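Local coordinates for intradiol ring-cleavage dioxygenase (Streptomyces sp. SirexAA-E, PDB 4ILV), which probably cleaves the ring of catechol-type aromatic compounds between the two hydroxyl-bearing carbons, using molecular oxygen and a non-haem iron(III) centre, at residues P35-M40 against P163-N168; G42-P47 against Y95-F100; V63-S68 against T118-L123; L84-A89 against R129-K134; P125-H130 against Q146-G151. One frame throughout, in Å; residues are numbered along the deposited sequence.

Interaction 1 of 5, residues P35-M40 against P163-N168; sequences PTPDQM and PALLMN
The flat amide of Q39 lies with one face over L165. CD1 of L165 sits 3.5 Å from Q39 CD and almost straight above it. The polar ends of the amide turn to other partners: OE1 bonds the hydroxyl of Y148, and NE2 bonds the carbonyl of L160. The contact lies on the beta sandwich of the dioxygenase fold. It fastens the N-terminal lead-in, before strand 64-72, to the loop between strands 143-148 and 168-172. Here a short 3-10 turn at 163-164 presents A164 and L165. CG of L165 stands opposite the carbonyl carbon (chi1 -64°), and the two methyls part between different neighbours. CD1 takes the amide, while CD2 touches CG2 of T36 at 3.7 Å and CD of P37 at 3.8 Å. The P37 ring and the L165 side chain run antiparallel, side against side. CG of P37 also meets the CB of A164. No hydrogen bond joins the segments; they meet by van der Waals contact, part of it against the Q39 amide and the P37 carbonyl. The hydroxyl of T36 is held by the backbone N of V183. P37 O accepts from T145 OG1 and also lies 3.6 Å from CD2 of L165.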
# COMPACT_ATOMS: atom_id res chain seq x y z
N PRO A 35 9.52 8.89 -10.58
CA PRO A 35 9.37 7.58 -9.94
C PRO A 35 8.79 7.73 -8.54
O PRO A 35 8.98 8.77 -7.91
CB PRO A 35 10.80 7.06 -9.84
CG PRO A 35 11.62 8.29 -9.73
CD PRO A 35 10.89 9.40 -10.45
N THR A 36 8.10 6.70 -8.07
CA THR A 36 7.41 6.73 -6.79
C THR A 36 8.32 7.17 -5.65
O THR A 36 9.33 6.52 -5.38
CB THR A 36 6.82 5.35 -6.47
OG1 THR A 36 6.03 4.90 -7.58
CG2 THR A 36 5.97 5.40 -5.19
N PRO A 37 7.98 8.30 -4.99
CA PRO A 37 8.81 8.83 -3.90
C PRO A 37 8.87 7.86 -2.72
O PRO A 37 7.92 7.12 -2.48
CB PRO A 37 8.06 10.10 -3.48
CG PRO A 37 7.25 10.47 -4.66
CD PRO A 37 6.86 9.19 -5.32
N ASP A 38 9.97 7.88 -1.99
CA ASP A 38 10.10 7.03 -0.81
C ASP A 38 9.67 7.77 0.45
O ASP A 38 9.65 9.00 0.48
CB ASP A 38 11.53 6.51 -0.66
CG ASP A 38 12.54 7.62 -0.51
OD1 ASP A 38 12.86 8.28 -1.52
OD2 ASP A 38 13.02 7.83 0.62
N GLN A 39 9.32 7.01 1.49
CA GLN A 39 8.98 7.59 2.79
C GLN A 39 9.47 6.67 3.89
O GLN A 39 9.90 5.54 3.63
CB GLN A 39 7.47 7.82 2.92
CG GLN A 39 6.94 8.90 2.00
CD GLN A 39 5.68 9.55 2.52
OE1 GLN A 39 4.84 8.91 3.15
NE2 GLN A 39 5.54 10.85 2.26
N MET A 40 9.41 7.14 5.13
CA MET A 40 9.92 6.34 6.23
C MET A 40 9.12 5.05 6.49
O MET A 40 7.93 4.93 6.14
CB MET A 40 10.06 7.19 7.50
CG MET A 40 8.80 7.92 7.94
SD MET A 40 9.13 8.89 9.43
CE MET A 40 10.50 9.89 8.88
N PRO A 163 1.20 14.54 -1.96
CA PRO A 163 0.19 14.35 -3.01
C PRO A 163 0.65 13.40 -4.12
O PRO A 163 -0.20 12.82 -4.79
CB PRO A 163 -0.01 15.76 -3.57
CG PRO A 163 1.18 16.53 -3.12
CD PRO A 163 1.54 15.96 -1.79
N ALA A 164 1.96 13.24 -4.31
CA ALA A 164 2.45 12.29 -5.32
C ALA A 164 2.16 10.84 -4.90
O ALA A 164 2.19 9.93 -5.72
CB ALA A 164 3.94 12.48 -5.57
N LEU A 165 1.86 10.62 -3.63
CA LEU A 165 1.59 9.27 -3.15
C LEU A 165 0.09 9.04 -2.92
O LEU A 165 -0.30 8.05 -2.27
CB LEU A 165 2.38 9.00 -1.87
CG LEU A 165 3.90 9.03 -2.08
CD1 LEU A 165 4.63 9.14 -0.75
CD2 LEU A 165 4.37 7.80 -2.83
N LEU A 166 -0.74 9.93 -3.46
CA LEU A 166 -2.20 9.75 -3.40
C LEU A 166 -2.66 8.64 -4.34
O LEU A 166 -2.23 8.56 -5.48
CB LEU A 166 -2.92 11.04 -3.78
CG LEU A 166 -3.18 12.09 -2.69
CD1 LEU A 166 -3.66 13.40 -3.32
CD2 LEU A 166 -4.19 11.60 -1.66
N MET A 167 -3.50 7.76 -3.83
CA MET A 167 -4.27 6.83 -4.65
C MET A 167 -5.45 7.59 -5.24
O MET A 167 -5.87 8.60 -4.69
CB MET A 167 -4.85 5.71 -3.77
CG MET A 167 -3.80 4.81 -3.14
SD MET A 167 -4.56 3.52 -2.13
CE MET A 167 -5.04 4.47 -0.69
N ASN A 168 -5.99 7.10 -6.35
CA ASN A 168 -7.35 7.45 -6.73
C ASN A 168 -8.25 6.48 -5.97
O ASN A 168 -7.94 5.31 -5.87
CB ASN A 168 -7.60 7.29 -8.22
CG ASN A 168 -7.04 8.45 -9.04
OD1 ASN A 168 -6.51 9.42 -8.50
ND2 ASN A 168 -7.18 8.36 -10.35

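Interaction 2 of 5, residues G42-P47 against Y95-F100; sequences GPYFKP and YDMTGF. With FE (Fe (III) ion), chain C.
The rings of Y44 and Y95 are turned almost parallel, with planes 29° apart, but the offset leaves little ring over ring. Their centroids are 4.9 Å apart. It is mainly CB of Y44 that covers a face of Y95, 3.9 Å from the centroid of the Y95 ring. The hydroxyl of Y95 is an iron ligand, with OH 2.0 Å from the iron. Y44 thus covers part of one face of a first-shell ligand. M97 folds back through two bent torsions (chi2 -43°, chi3 -61°). This brings its SD obliquely to the Y44 ring, 3.9 Å from Y44 CD1, a Met-aromatic contact. Its CE touches CG of K46. K46 reaches across to the other loop and kinks at chi3. Its ammonium donates to two carbonyls, with NZ 3.0 Å from M97 O and 3.1 Å from G99 O. Both oxygens are met from above their carbonyl planes. The same NZ lies over one face of F100, 4.2 Å from the F100 ring centroid, as a cation-pi contact. P47 O comes to the edge of that ring. The loop is shaped by an Asx motif: D96 OD1 accepts from G99 N. Two surface loops meet here. Segment 42-47 precedes strand 64-72; segment 95-100 follows strand 83-87. R103 of strand 103-107 bonds the carbonyls of Y44 and D96, and W87 of strand 83-87 touches Y95.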
# COMPACT_ATOMS: atom_id res chain seq x y z
N GLY A 42 8.58 3.60 9.60
CA GLY A 42 7.75 3.69 10.79
C GLY A 42 8.10 2.57 11.75
O GLY A 42 8.72 1.57 11.35
N PRO A 43 7.73 2.73 13.03
CA PRO A 43 8.07 1.73 14.05
C PRO A 43 7.30 0.42 13.90
O PRO A 43 7.72 -0.59 14.45
CB PRO A 43 7.70 2.43 15.37
CG PRO A 43 6.66 3.43 14.98
CD PRO A 43 7.03 3.89 13.60
N TYR A 44 6.21 0.43 13.13
CA TYR A 44 5.27 -0.70 13.11
C TYR A 44 5.48 -1.74 12.01
O TYR A 44 4.63 -2.60 11.79
CB TYR A 44 3.83 -0.19 13.14
CG TYR A 44 3.58 0.72 14.32
CD1 TYR A 44 4.07 0.38 15.58
CD2 TYR A 44 2.92 1.93 14.18
CE1 TYR A 44 3.87 1.22 16.67
CE2 TYR A 44 2.71 2.77 15.26
CZ TYR A 44 3.19 2.41 16.51
OH TYR A 44 2.99 3.24 17.59
N PHE A 45 6.60 -1.66 11.30
CA PHE A 45 6.92 -2.70 10.34
C PHE A 45 7.37 -3.99 11.04
O PHE A 45 8.03 -3.94 12.07
CB PHE A 45 8.02 -2.24 9.37
CG PHE A 45 8.49 -3.31 8.42
CD1 PHE A 45 7.68 -3.75 7.38
CD2 PHE A 45 9.74 -3.89 8.59
CE1 PHE A 45 8.12 -4.74 6.51
CE2 PHE A 45 10.19 -4.89 7.71
CZ PHE A 45 9.37 -5.31 6.67
N LYS A 46 7.00 -5.13 10.48
CA LYS A 46 7.50 -6.42 10.94
C LYS A 46 7.97 -7.21 9.72
O LYS A 46 7.22 -7.40 8.77
CB LYS A 46 6.41 -7.20 11.68
CG LYS A 46 6.11 -6.66 13.07
CD LYS A 46 5.11 -7.54 13.83
CE LYS A 46 5.68 -8.91 14.16
NZ LYS A 46 4.70 -9.73 14.95
N PRO A 47 9.24 -7.65 9.74
CA PRO A 47 9.72 -8.48 8.64
C PRO A 47 9.01 -9.83 8.64
O PRO A 47 8.35 -10.16 9.62
CB PRO A 47 11.21 -8.66 8.95
CG PRO A 47 11.32 -8.45 10.42
CD PRO A 47 10.28 -7.42 10.76
N TYR A 95 -2.01 -1.34 14.89
CA TYR A 95 -1.16 -2.27 14.15
C TYR A 95 -0.98 -3.53 14.99
O TYR A 95 -0.94 -3.47 16.22
CB TYR A 95 0.23 -1.67 13.85
CG TYR A 95 0.24 -0.56 12.83
CD1 TYR A 95 0.55 -0.82 11.49
CD2 TYR A 95 -0.05 0.76 13.19
CE1 TYR A 95 0.55 0.20 10.53
CE2 TYR A 95 -0.04 1.79 12.24
CZ TYR A 95 0.26 1.50 10.91
OH TYR A 95 0.27 2.50 9.96
N ASP A 96 -0.82 -4.67 14.33
CA ASP A 96 -0.62 -5.93 15.06
C ASP A 96 0.87 -6.16 15.27
O ASP A 96 1.59 -6.44 14.31
CB ASP A 96 -1.26 -7.09 14.29
CG ASP A 96 -1.18 -8.42 15.04
OD1 ASP A 96 -0.77 -8.46 16.21
OD2 ASP A 96 -1.55 -9.44 14.43
N MET A 97 1.34 -6.02 16.51
CA MET A 97 2.75 -6.22 16.82
C MET A 97 3.07 -7.64 17.31
O MET A 97 4.23 -8.05 17.33
CB MET A 97 3.24 -5.20 17.86
CG MET A 97 3.22 -3.75 17.39
SD MET A 97 3.81 -3.48 15.70
CE MET A 97 5.51 -4.06 15.78
N THR A 98 2.05 -8.37 17.71
CA THR A 98 2.27 -9.71 18.24
C THR A 98 2.14 -10.72 17.09
O THR A 98 2.91 -11.69 17.03
CB THR A 98 1.32 -10.04 19.42
OG1 THR A 98 0.00 -10.33 18.93
CG2 THR A 98 1.25 -8.86 20.36
N GLY A 99 1.17 -10.50 16.21
CA GLY A 99 1.03 -11.31 15.01
C GLY A 99 1.23 -10.56 13.70
O GLY A 99 1.94 -9.56 13.63
N PHE A 100 0.55 -11.03 12.66
CA PHE A 100 0.74 -10.45 11.33
C PHE A 100 -0.57 -10.05 10.69
O PHE A 100 -0.67 -9.96 9.45
CB PHE A 100 1.54 -11.41 10.44
CG PHE A 100 2.99 -11.52 10.83
CD1 PHE A 100 3.96 -10.76 10.19
CD2 PHE A 100 3.39 -12.37 11.85
CE1 PHE A 100 5.29 -10.86 10.55
CE2 PHE A 100 4.71 -12.47 12.22
CZ PHE A 100 5.67 -11.71 11.57
FE FE C . 1.69 3.96 10.01

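Interaction 3 of 5, residues V63-S68 against T118-L123; sequences VPLTVS and TIVPGL
L65 and T118 face each other through a pair of backbone bonds. T118 N reaches L65 O at 2.7 Å, and L65 N returns to T118 O at 3.0 Å. Two residues along, V120 N donates to V63 O at 2.8 Å. The side chains of L65 and T118 lie side by side on one face of the sheet, with CD2 of L65 3.9 Å from CG2 of T118. V63 and V120 also run alongside each other, and CG2 of V120 touches both V63 CB and L65 CB. These are antiparallel neighbours: strand 113-119 is an outer strand of the four-stranded mixed sheet, and strand 64-72 is the next one in. P64 and I119 form the non-hydrogen-bonded pair, and their side chains diverge. The return link of V63 and V120 runs through a water, which accepts from V63 N and donates to V120 O. T118 turns OG1 opposite its own N (chi1 -174°), where it bonds OE1 of Q88. NE2 of Q88 takes the carbonyl of I119. R176 of strand 175-183 packs on V63, L65 and V120.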
# COMPACT_ATOMS: atom_id res chain seq x y z
N VAL A 63 -14.51 -0.79 6.46
CA VAL A 63 -14.98 -0.49 5.12
C VAL A 63 -14.11 -1.22 4.09
O VAL A 63 -12.90 -0.98 4.01
CB VAL A 63 -14.94 1.03 4.86
CG1 VAL A 63 -15.38 1.33 3.43
CG2 VAL A 63 -15.83 1.78 5.89
N PRO A 64 -14.72 -2.14 3.32
CA PRO A 64 -13.96 -2.91 2.32
C PRO A 64 -13.19 -1.97 1.39
O PRO A 64 -13.73 -0.95 0.97
CB PRO A 64 -15.04 -3.66 1.53
CG PRO A 64 -16.17 -3.80 2.51
CD PRO A 64 -16.14 -2.55 3.36
N LEU A 65 -11.96 -2.34 1.08
CA LEU A 65 -11.11 -1.58 0.19
C LEU A 65 -10.29 -2.57 -0.61
O LEU A 65 -9.61 -3.42 -0.03
CB LEU A 65 -10.17 -0.68 0.99
CG LEU A 65 -9.07 0.03 0.18
CD1 LEU A 65 -9.73 1.02 -0.78
CD2 LEU A 65 -8.07 0.74 1.10
N THR A 66 -10.38 -2.49 -1.93
CA THR A 66 -9.41 -3.18 -2.80
C THR A 66 -8.55 -2.12 -3.48
O THR A 66 -9.07 -1.16 -4.05
CB THR A 66 -10.08 -4.06 -3.86
OG1 THR A 66 -10.72 -5.17 -3.22
CG2 THR A 66 -9.03 -4.61 -4.84
N VAL A 67 -7.24 -2.27 -3.36
CA VAL A 67 -6.29 -1.39 -4.03
C VAL A 67 -5.61 -2.19 -5.16
O VAL A 67 -5.13 -3.30 -4.93
CB VAL A 67 -5.23 -0.85 -3.05
CG1 VAL A 67 -4.24 0.10 -3.75
CG2 VAL A 67 -5.92 -0.16 -1.85
N SER A 68 -5.56 -1.62 -6.36
CA SER A 68 -4.91 -2.31 -7.47
C SER A 68 -4.17 -1.34 -8.41
O SER A 68 -4.37 -0.13 -8.36
CB SER A 68 -5.92 -3.13 -8.26
OG SER A 68 -6.83 -2.28 -8.94
N THR A 118 -8.39 -5.40 1.31
CA THR A 118 -8.15 -5.02 2.70
C THR A 118 -9.36 -4.23 3.22
O THR A 118 -10.44 -4.34 2.66
CB THR A 118 -6.81 -4.22 2.81
OG1 THR A 118 -6.49 -3.96 4.18
CG2 THR A 118 -6.86 -2.89 2.01
N ILE A 119 -9.20 -3.49 4.32
CA ILE A 119 -10.24 -2.52 4.70
C ILE A 119 -9.58 -1.16 4.83
O ILE A 119 -8.36 -1.07 4.89
CB ILE A 119 -11.03 -2.91 6.01
CG1 ILE A 119 -10.10 -3.39 7.12
CG2 ILE A 119 -12.02 -4.04 5.72
CD1 ILE A 119 -9.32 -2.30 7.83
N VAL A 120 -10.38 -0.11 4.86
CA VAL A 120 -9.82 1.23 4.96
C VAL A 120 -9.15 1.33 6.32
O VAL A 120 -9.80 1.09 7.34
CB VAL A 120 -10.93 2.29 4.82
CG1 VAL A 120 -10.38 3.69 5.01
CG2 VAL A 120 -11.60 2.17 3.43
N PRO A 121 -7.84 1.64 6.36
CA PRO A 121 -7.20 1.72 7.68
C PRO A 121 -7.76 2.86 8.52
O PRO A 121 -8.13 3.92 7.99
CB PRO A 121 -5.73 1.98 7.36
CG PRO A 121 -5.74 2.60 5.95
CD PRO A 121 -6.91 1.95 5.26
N GLY A 122 -7.83 2.64 9.83
CA GLY A 122 -8.32 3.66 10.74
C GLY A 122 -7.25 4.69 11.08
O GLY A 122 -6.05 4.45 10.91
N LEU A 123 -7.70 5.85 11.54
CA LEU A 123 -6.80 6.90 12.00
C LEU A 123 -6.22 6.60 13.39
O LEU A 123 -6.90 6.02 14.25
CB LEU A 123 -7.53 8.23 12.06
CG LEU A 123 -7.99 8.86 10.75
CD1 LEU A 123 -8.64 10.19 11.08
CD2 LEU A 123 -6.82 9.04 9.80
O HOH W 1 -12.50 0.76 7.78

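Interaction 4 of 5, residues L84-A89 against R129-K134; sequences LDFWQA and RHIHVK. With FE (Fe (III) ion), chain C.
The carbonyl O of W87 accepts the shortest backbone bond here, from H132 N at 2.8 Å. The return bond, W87 N to H132 O, is longer. D85 and K134 form the next hydrogen-bonded pair of this antiparallel ladder. On the face that bears W87 and H132, the indole of W87 lies flat against the imidazole of H132 as an offset stack. The planes are 8° apart, and the five-membered ring and the imidazole have centroids 4.4 Å apart. W87 sets its CG between its own N and carbonyl carbon (chi1 72°), which swings the indole across the neighbouring strand. CG of K134 meets the rim of that indole, 3.8 Å from W87 CZ3. NZ of K134 goes on to T144 and E41. The opposite face is apolar: CG2 of V133 sits over the F86 ring, 3.6 Å from F86 CE1. Past the paired residues, a water accepts from A89 N and donates to H130 O. Strand 130-136 also carries two metal ligands, with H130 NE2 2.2 Å and H132 NE2 2.3 Å from the iron. With Y95 and Y124 they complete the two-tyrosine, two-histidine iron(III) site characteristic of intradiol dioxygenases.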
# COMPACT_ATOMS: atom_id res chain seq x y z
N LEU A 84 5.96 -6.77 -3.44
CA LEU A 84 5.22 -5.72 -2.75
C LEU A 84 4.77 -6.22 -1.37
O LEU A 84 4.03 -7.18 -1.28
CB LEU A 84 4.00 -5.31 -3.57
CG LEU A 84 4.34 -4.67 -4.93
CD1 LEU A 84 3.08 -4.57 -5.76
CD2 LEU A 84 4.93 -3.29 -4.70
N ASP A 85 5.24 -5.56 -0.33
CA ASP A 85 5.00 -5.99 1.05
C ASP A 85 4.21 -4.90 1.74
O ASP A 85 4.74 -3.83 2.03
CB ASP A 85 6.35 -6.22 1.73
CG ASP A 85 6.23 -6.85 3.13
OD1 ASP A 85 5.15 -7.36 3.49
OD2 ASP A 85 7.25 -6.84 3.87
N PHE A 86 2.93 -5.16 1.99
CA PHE A 86 2.02 -4.16 2.55
C PHE A 86 1.83 -4.36 4.06
O PHE A 86 1.79 -5.49 4.54
CB PHE A 86 0.65 -4.25 1.88
CG PHE A 86 0.63 -3.81 0.43
CD1 PHE A 86 0.47 -2.47 0.11
CD2 PHE A 86 0.69 -4.73 -0.60
CE1 PHE A 86 0.40 -2.06 -1.20
CE2 PHE A 86 0.62 -4.33 -1.93
CZ PHE A 86 0.48 -2.99 -2.23
N TRP A 87 1.71 -3.26 4.80
CA TRP A 87 1.20 -3.34 6.16
C TRP A 87 0.42 -2.07 6.51
O TRP A 87 0.60 -1.03 5.85
CB TRP A 87 2.31 -3.67 7.18
CG TRP A 87 3.28 -2.56 7.45
CD1 TRP A 87 3.33 -1.76 8.57
CD2 TRP A 87 4.36 -2.14 6.61
NE1 TRP A 87 4.36 -0.87 8.46
CE2 TRP A 87 5.01 -1.08 7.28
CE3 TRP A 87 4.83 -2.54 5.36
CZ2 TRP A 87 6.11 -0.41 6.73
CZ3 TRP A 87 5.93 -1.88 4.81
CH2 TRP A 87 6.55 -0.83 5.50
N GLN A 88 -0.46 -2.14 7.51
CA GLN A 88 -1.38 -1.04 7.79
C GLN A 88 -2.10 -1.25 9.10
O GLN A 88 -2.10 -2.35 9.64
CB GLN A 88 -2.46 -0.97 6.71
CG GLN A 88 -3.42 -2.17 6.75
CD GLN A 88 -4.63 -2.02 5.85
OE1 GLN A 88 -4.57 -2.28 4.65
NE2 GLN A 88 -5.74 -1.58 6.44
N ALA A 89 -2.75 -0.20 9.59
CA ALA A 89 -3.58 -0.32 10.79
C ALA A 89 -4.91 -0.95 10.45
O ALA A 89 -5.35 -0.91 9.29
CB ALA A 89 -3.79 1.05 11.42
N ARG A 129 -4.53 9.20 7.13
CA ARG A 129 -4.78 7.82 6.77
C ARG A 129 -3.76 7.31 5.72
O ARG A 129 -3.47 8.01 4.74
CB ARG A 129 -6.20 7.71 6.23
CG ARG A 129 -6.77 6.33 6.37
CD ARG A 129 -8.19 6.27 5.84
NE ARG A 129 -9.02 7.35 6.35
CZ ARG A 129 -9.69 7.33 7.50
NH1 ARG A 129 -9.64 6.27 8.31
NH2 ARG A 129 -10.42 8.39 7.83
N HIS A 130 -3.23 6.10 5.90
CA HIS A 130 -2.21 5.58 4.99
C HIS A 130 -2.07 4.07 5.02
O HIS A 130 -2.41 3.42 6.00
CB HIS A 130 -0.83 6.18 5.33
CG HIS A 130 -0.37 5.86 6.72
ND1 HIS A 130 -0.88 6.49 7.83
CD2 HIS A 130 0.53 4.95 7.17
CE1 HIS A 130 -0.31 5.98 8.92
NE2 HIS A 130 0.55 5.05 8.55
N ILE A 131 -1.52 3.52 3.94
CA ILE A 131 -1.12 2.12 3.89
C ILE A 131 0.38 2.07 3.62
O ILE A 131 0.86 2.75 2.71
CB ILE A 131 -1.86 1.39 2.76
CG1 ILE A 131 -3.34 1.25 3.10
CG2 ILE A 131 -1.24 0.02 2.51
CD1 ILE A 131 -4.17 0.68 1.93
N HIS A 132 1.13 1.28 4.39
CA HIS A 132 2.56 1.19 4.17
C HIS A 132 2.90 0.16 3.09
O HIS A 132 2.22 -0.85 2.98
CB HIS A 132 3.28 0.80 5.44
CG HIS A 132 3.25 1.83 6.52
ND1 HIS A 132 4.20 2.82 6.63
CD2 HIS A 132 2.40 2.00 7.57
CE1 HIS A 132 3.92 3.58 7.68
NE2 HIS A 132 2.83 3.11 8.26
N VAL A 133 3.96 0.40 2.33
CA VAL A 133 4.40 -0.57 1.34
C VAL A 133 5.91 -0.52 1.10
O VAL A 133 6.52 0.56 1.03
CB VAL A 133 3.62 -0.41 -0.01
CG1 VAL A 133 3.86 0.98 -0.63
CG2 VAL A 133 3.99 -1.53 -1.01
N LYS A 134 6.51 -1.70 1.00
CA LYS A 134 7.89 -1.82 0.52
C LYS A 134 7.86 -2.52 -0.84
O LYS A 134 7.25 -3.57 -0.98
CB LYS A 134 8.74 -2.64 1.49
CG LYS A 134 9.12 -1.88 2.74
CD LYS A 134 9.81 -2.79 3.73
CE LYS A 134 10.18 -2.04 4.98
NZ LYS A 134 11.39 -1.20 4.76
FE FE C . 1.69 3.96 10.01
O HOH W 2 -1.98 2.51 8.74

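Interaction 5 of 5, residues P125-H130 against Q146-G151; sequences PGRTRH and QLYFPG. With FE (Fe (III) ion), chain C; EDO (1,2-ethanediol), chain D.
The second shell of the iron site is built here, where R127 meets Q146 beside the metal ligand H130. The guanidinium comes end-on and puts two nitrogens on one atom: NH1 is 2.8 Å and NH2 3.2 Å from Q146 OE1. That oxygen lies in the guanidinium plane, which fixes how the group is rotated. NH2 also makes a weak bond to the hydroxyl of Y148, which is itself held by Q39. NE forms a salt bridge to D158. NH1 lies over the centre of the H130 ring, so the guanidinium covers one face of that imidazole. At its edge, ND1 of H130 donates to T128 O at 2.9 Å, in the ring plane. CG2 of T128 packs on the Y148 ring, 3.5 Å from Y148 CE1. Farther out, CD of R129 sits above the centre of the F149 ring, and R129 NE pairs with E152. An ethanediol, probably from the crystallisation liquor, chelates the iron through both oxygens, O1 and O2 each 2.4 Å away. R127 NH1 donates to its O1 at 2.7 Å. A metal-bound diol oxygen thus meets a guanidinium N-H, which is consistent with a pocket for the two oxygens of a catechol.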
# COMPACT_ATOMS: atom_id res chain seq x y z
N PRO A 125 -3.03 8.45 16.41
CA PRO A 125 -2.53 9.81 16.72
C PRO A 125 -1.43 10.37 15.80
O PRO A 125 -0.43 9.72 15.50
CB PRO A 125 -2.04 9.69 18.17
CG PRO A 125 -2.92 8.59 18.76
CD PRO A 125 -3.06 7.60 17.62
N GLY A 126 -1.65 11.61 15.36
CA GLY A 126 -0.65 12.36 14.64
C GLY A 126 -0.54 12.09 13.15
O GLY A 126 0.19 12.79 12.46
N ARG A 127 -1.25 11.09 12.63
CA ARG A 127 -1.07 10.73 11.23
C ARG A 127 -2.36 10.77 10.44
O ARG A 127 -3.43 10.39 10.94
CB ARG A 127 -0.44 9.33 11.09
CG ARG A 127 0.92 9.17 11.76
CD ARG A 127 2.04 8.85 10.79
NE ARG A 127 1.87 9.50 9.50
CZ ARG A 127 2.11 8.91 8.33
NH1 ARG A 127 2.53 7.65 8.30
NH2 ARG A 127 1.92 9.58 7.20
N THR A 128 -2.25 11.18 9.19
CA THR A 128 -3.36 11.02 8.26
C THR A 128 -3.48 9.54 7.88
O THR A 128 -2.66 8.72 8.28
CB THR A 128 -3.16 11.87 7.00
OG1 THR A 128 -4.38 11.91 6.26
CG2 THR A 128 -2.05 11.29 6.13
N ARG A 129 -4.53 9.20 7.13
CA ARG A 129 -4.78 7.82 6.77
C ARG A 129 -3.76 7.31 5.72
O ARG A 129 -3.47 8.01 4.74
CB ARG A 129 -6.20 7.71 6.23
CG ARG A 129 -6.77 6.33 6.37
CD ARG A 129 -8.19 6.27 5.84
NE ARG A 129 -9.02 7.35 6.35
CZ ARG A 129 -9.69 7.33 7.50
NH1 ARG A 129 -9.64 6.27 8.31
NH2 ARG A 129 -10.42 8.39 7.83
N HIS A 130 -3.23 6.10 5.90
CA HIS A 130 -2.21 5.58 4.99
C HIS A 130 -2.07 4.07 5.02
O HIS A 130 -2.41 3.42 6.00
CB HIS A 130 -0.83 6.18 5.33
CG HIS A 130 -0.37 5.86 6.72
ND1 HIS A 130 -0.88 6.49 7.83
CD2 HIS A 130 0.53 4.95 7.17
CE1 HIS A 130 -0.31 5.98 8.92
NE2 HIS A 130 0.55 5.05 8.55
N GLN A 146 4.68 5.03 1.28
CA GLN A 146 3.31 4.95 1.79
C GLN A 146 2.29 5.38 0.73
O GLN A 146 2.63 6.12 -0.20
CB GLN A 146 3.16 5.86 3.01
CG GLN A 146 4.12 5.54 4.12
CD GLN A 146 3.95 6.46 5.31
OE1 GLN A 146 2.86 6.98 5.56
NE2 GLN A 146 5.03 6.65 6.06
N LEU A 147 1.05 4.93 0.89
CA LEU A 147 -0.03 5.39 0.03
C LEU A 147 -1.06 6.19 0.82
O LEU A 147 -1.42 5.81 1.93
CB LEU A 147 -0.71 4.20 -0.65
CG LEU A 147 0.23 3.24 -1.37
CD1 LEU A 147 -0.56 2.09 -1.99
CD2 LEU A 147 1.09 3.94 -2.43
N TYR A 148 -1.54 7.28 0.23
CA TYR A 148 -2.50 8.16 0.91
C TYR A 148 -3.85 8.17 0.22
O TYR A 148 -3.99 7.68 -0.91
CB TYR A 148 -1.96 9.60 1.02
CG TYR A 148 -0.72 9.69 1.87
CD1 TYR A 148 -0.81 9.65 3.25
CD2 TYR A 148 0.54 9.82 1.30
CE1 TYR A 148 0.32 9.74 4.05
CE2 TYR A 148 1.68 9.91 2.09
CZ TYR A 148 1.55 9.86 3.47
OH TYR A 148 2.66 9.94 4.28
N PHE A 149 -4.84 8.73 0.91
CA PHE A 149 -6.23 8.74 0.49
C PHE A 149 -6.67 10.14 0.13
O PHE A 149 -6.33 11.09 0.84
CB PHE A 149 -7.13 8.21 1.62
CG PHE A 149 -6.94 6.75 1.89
CD1 PHE A 149 -7.88 5.82 1.46
CD2 PHE A 149 -5.80 6.29 2.53
CE1 PHE A 149 -7.69 4.47 1.68
CE2 PHE A 149 -5.61 4.94 2.76
CZ PHE A 149 -6.56 4.02 2.33
N PRO A 150 -7.46 10.28 -0.96
CA PRO A 150 -7.92 11.59 -1.40
C PRO A 150 -8.96 12.16 -0.45
O PRO A 150 -9.81 11.42 0.04
CB PRO A 150 -8.56 11.29 -2.76
CG PRO A 150 -9.03 9.88 -2.64
CD PRO A 150 -7.98 9.19 -1.80
N GLY A 151 -8.88 13.46 -0.20
CA GLY A 151 -9.93 14.18 0.49
C GLY A 151 -9.92 14.04 2.00
O GLY A 151 -10.86 14.47 2.67
FE FE C . 1.69 3.96 10.01
C1 EDO D . 4.13 5.77 11.26
O1 EDO D . 3.29 5.73 10.09
C2 EDO D . 3.76 4.64 12.23
O2 EDO D . 3.45 3.42 11.51
O HOH W 3 -4.43 9.97 3.47

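Overall arrangement
Interaction 4 lies nearest the centre of the chain and is buried, as are 3 and 5. Interaction 2 is at the surface, and interaction 1 is partly buried. Interactions 3 and 4 are strand ladders in different sheets, linked where T118 bonds Q88. Interactions 4 and 5 share R129 and H130 and the adjoining strands 130-136 and 143-148. Interactions 2, 4 and 5 all reach the iron: 2 supplies a tyrosine, 4 both histidines, and 5 shares one of those histidines and adds a polar second shell. Interaction 1 joins 5 through Q39 and Y148. The chemistry varies: backbone bonds in 3 and 4, side-chain polar bonds in 5, lysine and ring contacts in 2, van der Waals packing round one leucine in 1.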